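Local coordinates for protein sugar kinase (Agrobacterium tumefaciens, PDB 2RBC) that probably phosphorylates a sugar or related carbohydrate at the expense of ATP, as a putative ribokinase of the pfkB family, at residues G111-T124 against I135-R148. Sequence-based numbering, arbitrary orientation. Where two conformers were deposited one is given.
With EDO (1,2-ethanediol), chain J; EDO (1,2-ethanediol), chain H; SO4 (sulfate ion), chain F.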
# COMPACT_ATOMS: atom_id res chain seq x y z
N GLY A 111 14.75 -17.55 12.36
CA GLY A 111 14.38 -17.17 13.72
C GLY A 111 13.36 -16.05 13.85
O GLY A 111 13.19 -15.50 14.92
N MSE A 112 12.69 -15.71 12.76
CA MSE A 112 11.64 -14.69 12.82
C MSE A 112 10.43 -15.22 13.56
O MSE A 112 10.15 -16.39 13.50
CB MSE A 112 11.23 -14.29 11.41
CG MSE A 112 12.25 -13.46 10.75
SE MSE A 112 12.12 -11.64 11.39
CE MSE A 112 10.42 -11.02 10.69
N THR A 113 9.71 -14.33 14.23
CA THR A 113 8.53 -14.67 15.02
C THR A 113 7.27 -14.40 14.20
O THR A 113 7.18 -13.39 13.51
CB THR A 113 8.46 -13.80 16.32
OG1 THR A 113 9.64 -14.05 17.10
CG2 THR A 113 7.19 -14.10 17.15
N VAL A 114 6.36 -15.37 14.21
CA VAL A 114 5.04 -15.20 13.60
C VAL A 114 4.13 -15.03 14.79
O VAL A 114 3.96 -15.95 15.57
CB VAL A 114 4.63 -16.39 12.74
CG1 VAL A 114 3.15 -16.30 12.29
CG2 VAL A 114 5.56 -16.51 11.56
N ALA A 115 3.64 -13.81 14.98
CA ALA A 115 2.85 -13.49 16.16
C ALA A 115 1.39 -13.83 15.83
O ALA A 115 0.75 -13.13 15.07
CB ALA A 115 3.02 -12.04 16.54
N PRO A 116 0.86 -14.93 16.39
CA PRO A 116 -0.53 -15.25 16.02
C PRO A 116 -1.53 -14.14 16.42
O PRO A 116 -1.40 -13.53 17.50
CB PRO A 116 -0.81 -16.58 16.76
CG PRO A 116 0.19 -16.61 17.90
CD PRO A 116 1.43 -15.90 17.34
N GLY A 117 -2.46 -13.84 15.51
CA GLY A 117 -3.39 -12.72 15.70
C GLY A 117 -2.88 -11.29 15.54
O GLY A 117 -3.67 -10.34 15.63
N ALA A 118 -1.58 -11.10 15.33
CA ALA A 118 -1.06 -9.78 15.00
C ALA A 118 -1.13 -9.58 13.49
O ALA A 118 -1.13 -10.54 12.70
CB ALA A 118 0.41 -9.60 15.53
N ARG A 119 -1.21 -8.32 13.09
CA ARG A 119 -1.15 -7.95 11.70
C ARG A 119 0.24 -7.46 11.40
O ARG A 119 0.81 -6.70 12.18
CB ARG A 119 -2.19 -6.87 11.38
CG ARG A 119 -3.61 -7.42 11.48
CD ARG A 119 -4.66 -6.31 11.34
NE ARG A 119 -4.60 -5.72 10.02
CZ ARG A 119 -5.15 -4.55 9.67
NH1 ARG A 119 -5.83 -3.80 10.54
NH2 ARG A 119 -5.00 -4.13 8.41
N SER A 120 0.77 -7.90 10.27
CA SER A 120 2.11 -7.50 9.86
C SER A 120 2.17 -6.02 9.49
O SER A 120 1.21 -5.45 8.97
CB SER A 120 2.55 -8.30 8.64
OG SER A 120 2.62 -9.67 8.92
N ALA A 121 3.34 -5.42 9.73
CA ALA A 121 3.57 -4.01 9.46
C ALA A 121 3.69 -3.79 7.96
O ALA A 121 4.30 -4.58 7.24
CB ALA A 121 4.84 -3.51 10.17
N LEU A 122 3.12 -2.68 7.52
CA LEU A 122 3.26 -2.24 6.14
C LEU A 122 3.22 -0.72 6.14
O LEU A 122 2.61 -0.13 7.06
CB LEU A 122 2.14 -2.85 5.26
CG LEU A 122 0.69 -2.46 5.55
CD1 LEU A 122 0.26 -1.15 4.83
CD2 LEU A 122 -0.22 -3.63 5.16
N SER A 123 3.87 -0.09 5.15
CA SER A 123 3.73 1.35 4.95
C SER A 123 3.57 1.76 3.49
O SER A 123 4.08 1.09 2.60
CB SER A 123 4.96 2.09 5.47
OG SER A 123 5.26 1.70 6.80
N THR A 124 2.84 2.86 3.26
CA THR A 124 2.95 3.56 1.99
C THR A 124 3.94 4.73 2.15
O THR A 124 3.84 5.51 3.11
CB THR A 124 1.60 4.05 1.47
OG1 THR A 124 0.92 2.96 0.86
CG2 THR A 124 1.75 5.20 0.46
N ILE A 135 5.07 9.46 4.53
CA ILE A 135 4.92 8.09 5.03
C ILE A 135 3.60 7.91 5.77
O ILE A 135 3.17 8.76 6.56
CB ILE A 135 6.10 7.66 5.95
CG1 ILE A 135 5.94 6.20 6.40
CG2 ILE A 135 6.18 8.59 7.15
CD1 ILE A 135 7.19 5.57 6.96
N VAL A 136 2.95 6.79 5.48
CA VAL A 136 1.70 6.42 6.10
C VAL A 136 1.93 4.99 6.58
O VAL A 136 1.89 4.04 5.81
CB VAL A 136 0.48 6.54 5.16
CG1 VAL A 136 -0.79 6.36 5.95
CG2 VAL A 136 0.51 7.91 4.42
N PRO A 137 2.35 4.85 7.82
CA PRO A 137 2.73 3.57 8.35
C PRO A 137 1.65 2.90 9.15
O PRO A 137 0.99 3.56 9.96
CB PRO A 137 3.89 3.93 9.27
CG PRO A 137 3.47 5.23 9.83
CD PRO A 137 2.64 5.94 8.77
N PHE A 138 1.49 1.60 8.92
CA PHE A 138 0.64 0.77 9.72
C PHE A 138 1.50 -0.10 10.61
O PHE A 138 2.39 -0.78 10.14
CB PHE A 138 -0.24 -0.14 8.85
CG PHE A 138 -1.00 -1.15 9.65
CD1 PHE A 138 -2.03 -0.74 10.48
CD2 PHE A 138 -0.66 -2.49 9.62
CE1 PHE A 138 -2.72 -1.65 11.25
CE2 PHE A 138 -1.36 -3.40 10.40
CZ PHE A 138 -2.38 -2.97 11.22
N TYR A 139 1.22 -0.08 11.91
CA TYR A 139 1.95 -0.89 12.87
C TYR A 139 0.98 -1.42 13.94
O TYR A 139 0.27 -0.65 14.56
CB TYR A 139 3.08 -0.07 13.54
CG TYR A 139 3.72 -0.82 14.68
CD1 TYR A 139 4.43 -1.99 14.46
CD2 TYR A 139 3.58 -0.39 15.98
CE1 TYR A 139 4.98 -2.70 15.49
CE2 TYR A 139 4.16 -1.10 17.04
CZ TYR A 139 4.86 -2.25 16.78
OH TYR A 139 5.41 -2.93 17.83
N ASP A 140 0.95 -2.73 14.13
CA ASP A 140 0.18 -3.37 15.19
C ASP A 140 1.10 -3.74 16.36
O ASP A 140 1.92 -4.64 16.24
CB ASP A 140 -0.44 -4.64 14.59
CG ASP A 140 -1.31 -5.40 15.55
OD1 ASP A 140 -1.44 -5.00 16.74
OD2 ASP A 140 -1.87 -6.42 15.08
N HIS A 141 0.95 -3.06 17.51
CA HIS A 141 1.79 -3.36 18.70
C HIS A 141 1.76 -4.84 19.12
O HIS A 141 2.67 -5.33 19.75
CB HIS A 141 1.33 -2.51 19.88
CG HIS A 141 -0.02 -2.92 20.41
ND1 HIS A 141 -1.19 -2.30 20.01
CD2 HIS A 141 -0.38 -3.91 21.26
CE1 HIS A 141 -2.22 -2.88 20.61
NE2 HIS A 141 -1.76 -3.87 21.36
N ARG A 142 0.71 -5.56 18.77
CA ARG A 142 0.60 -6.98 19.11
C ARG A 142 1.72 -7.81 18.50
O ARG A 142 1.97 -8.93 18.95
CB ARG A 142 -0.71 -7.55 18.66
CG ARG A 142 -1.93 -6.97 19.39
CD ARG A 142 -3.23 -7.54 18.83
NE ARG A 142 -3.40 -7.25 17.42
CZ ARG A 142 -4.53 -7.41 16.74
NH1 ARG A 142 -5.64 -7.87 17.34
NH2 ARG A 142 -4.57 -7.11 15.44
N LEU A 143 2.38 -7.29 17.48
CA LEU A 143 3.54 -7.95 16.92
C LEU A 143 4.59 -8.31 17.99
O LEU A 143 5.22 -9.36 17.94
CB LEU A 143 4.16 -7.07 15.82
CG LEU A 143 3.43 -7.06 14.47
CD1 LEU A 143 4.01 -5.98 13.59
CD2 LEU A 143 3.53 -8.43 13.83
N HIS A 144 4.76 -7.42 18.96
CA HIS A 144 5.89 -7.42 19.89
C HIS A 144 5.46 -7.53 21.33
O HIS A 144 6.18 -7.10 22.23
CB HIS A 144 6.71 -6.13 19.69
CG HIS A 144 7.27 -6.00 18.32
ND1 HIS A 144 7.11 -4.86 17.56
CD2 HIS A 144 7.91 -6.88 17.54
CE1 HIS A 144 7.66 -5.05 16.38
NE2 HIS A 144 8.17 -6.27 16.34
N GLU A 145 4.31 -8.14 21.58
CA GLU A 145 3.78 -8.23 22.94
C GLU A 145 4.14 -9.55 23.66
O GLU A 145 3.83 -9.72 24.85
CB GLU A 145 2.26 -8.05 22.91
CG GLU A 145 1.49 -9.26 22.37
CD GLU A 145 -0.04 -9.04 22.36
OE1 GLU A 145 -0.53 -7.94 22.77
OE2 GLU A 145 -0.74 -9.99 21.91
N LYS A 146 4.74 -10.48 22.93
CA LYS A 146 5.07 -11.77 23.48
C LYS A 146 6.58 -11.90 23.59
O LYS A 146 7.36 -11.31 22.82
CB LYS A 146 4.49 -12.86 22.60
CG LYS A 146 4.31 -14.19 23.27
CD LYS A 146 3.15 -14.95 22.59
CE LYS A 146 3.30 -16.50 22.70
NZ LYS A 146 3.76 -16.98 24.06
N LYS A 147 6.99 -12.68 24.58
CA LYS A 147 8.39 -12.81 24.87
C LYS A 147 9.05 -13.74 23.85
O LYS A 147 8.56 -14.83 23.61
CB LYS A 147 8.56 -13.32 26.30
CG LYS A 147 8.15 -12.27 27.35
CD LYS A 147 8.97 -12.47 28.63
CE LYS A 147 8.30 -11.84 29.87
NZ LYS A 147 9.18 -11.92 31.11
N ARG A 148 10.14 -13.31 23.24
CA ARG A 148 10.88 -14.18 22.34
C ARG A 148 12.18 -14.65 23.01
O ARG A 148 12.87 -13.85 23.60
CB ARG A 148 11.17 -13.40 21.09
CG ARG A 148 11.64 -14.26 19.95
CD ARG A 148 13.07 -14.09 19.72
NE ARG A 148 13.49 -14.80 18.53
CZ ARG A 148 14.30 -15.85 18.51
NH1 ARG A 148 14.60 -16.42 17.36
NH2 ARG A 148 14.84 -16.31 19.60
C1 EDO J . 10.86 -17.74 16.60
O1 EDO J . 11.74 -18.86 16.75
C2 EDO J . 10.47 -17.21 17.96
O2 EDO J . 9.28 -16.42 17.90
C1 EDO H . 0.19 0.11 -0.73
O1 EDO H . -1.05 0.02 -1.44
C2 EDO H . -0.02 0.11 0.79
O2 EDO H . 1.10 0.71 1.48
S SO4 F . -7.97 -7.06 13.90
O1 SO4 F . -7.28 -5.77 13.83
O2 SO4 F . -8.39 -7.35 15.27
O3 SO4 F . -9.15 -7.01 13.04
O4 SO4 F . -7.09 -8.12 13.43
O HOH W 1 12.19 -13.31 16.16
O HOH W 2 1.48 -4.08 12.00
O HOH W 3 4.74 0.37 9.27
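R119 lies over F138, with CZ of F138 3.5 Å from CZ of the R119 guanidinium and over its centre. The two planes are 36° apart, so the groups meet at a tilt. The R119 chain bends at chi3 (64°), which folds the guanidinium back over the ring. Its NH2 is hydrogen-bonded to the backbone O of V61 of the second subunit, and F138 also packs on that V61. At the ring edge sits the O of S120.

D140 reaches across to the backbone of R119 with its carboxylate. OD2 accepts the backbone N of R119 at 2.8 Å, on its anti side, in a nearly straight bond (167°). R142 meets the same oxygen through NE, on the syn lone pair, and through NH2, from above the carboxylate plane. OD1 closes an Asx turn by accepting the backbone N of R142. The O of G117 lies over the centre of the R142 guanidinium, 3.2 Å from CZ, without a hydrogen bond. NH1 and NH2 of R142 also make weak bonds to a sulfate. Nearby, CD2 of L143 packs on CB of A118 at 3.7 Å.

Further along, R148 sends NH1 to the O of G111 at 3.0 Å, in the carbonyl plane and on a lone pair. A water joins that oxygen, T113 OG1 and R148 NE. R148 also makes a cation-pi contact with W86.

Strands 121-124 and 135-138 pair as an antiparallel hairpin, hydrogen-bonded at L122 with F138, where the bond from L122 N is weak, and at T124 with V136. It belongs to a four-stranded sheet that probably forms the small lid, as in other ribokinase-like kinases. I135 extends this sheet into the second subunit.

Three donors on OD2 imply that D140 is probably held as a carboxylate, tying the R119 backbone to R142 beside the hairpin.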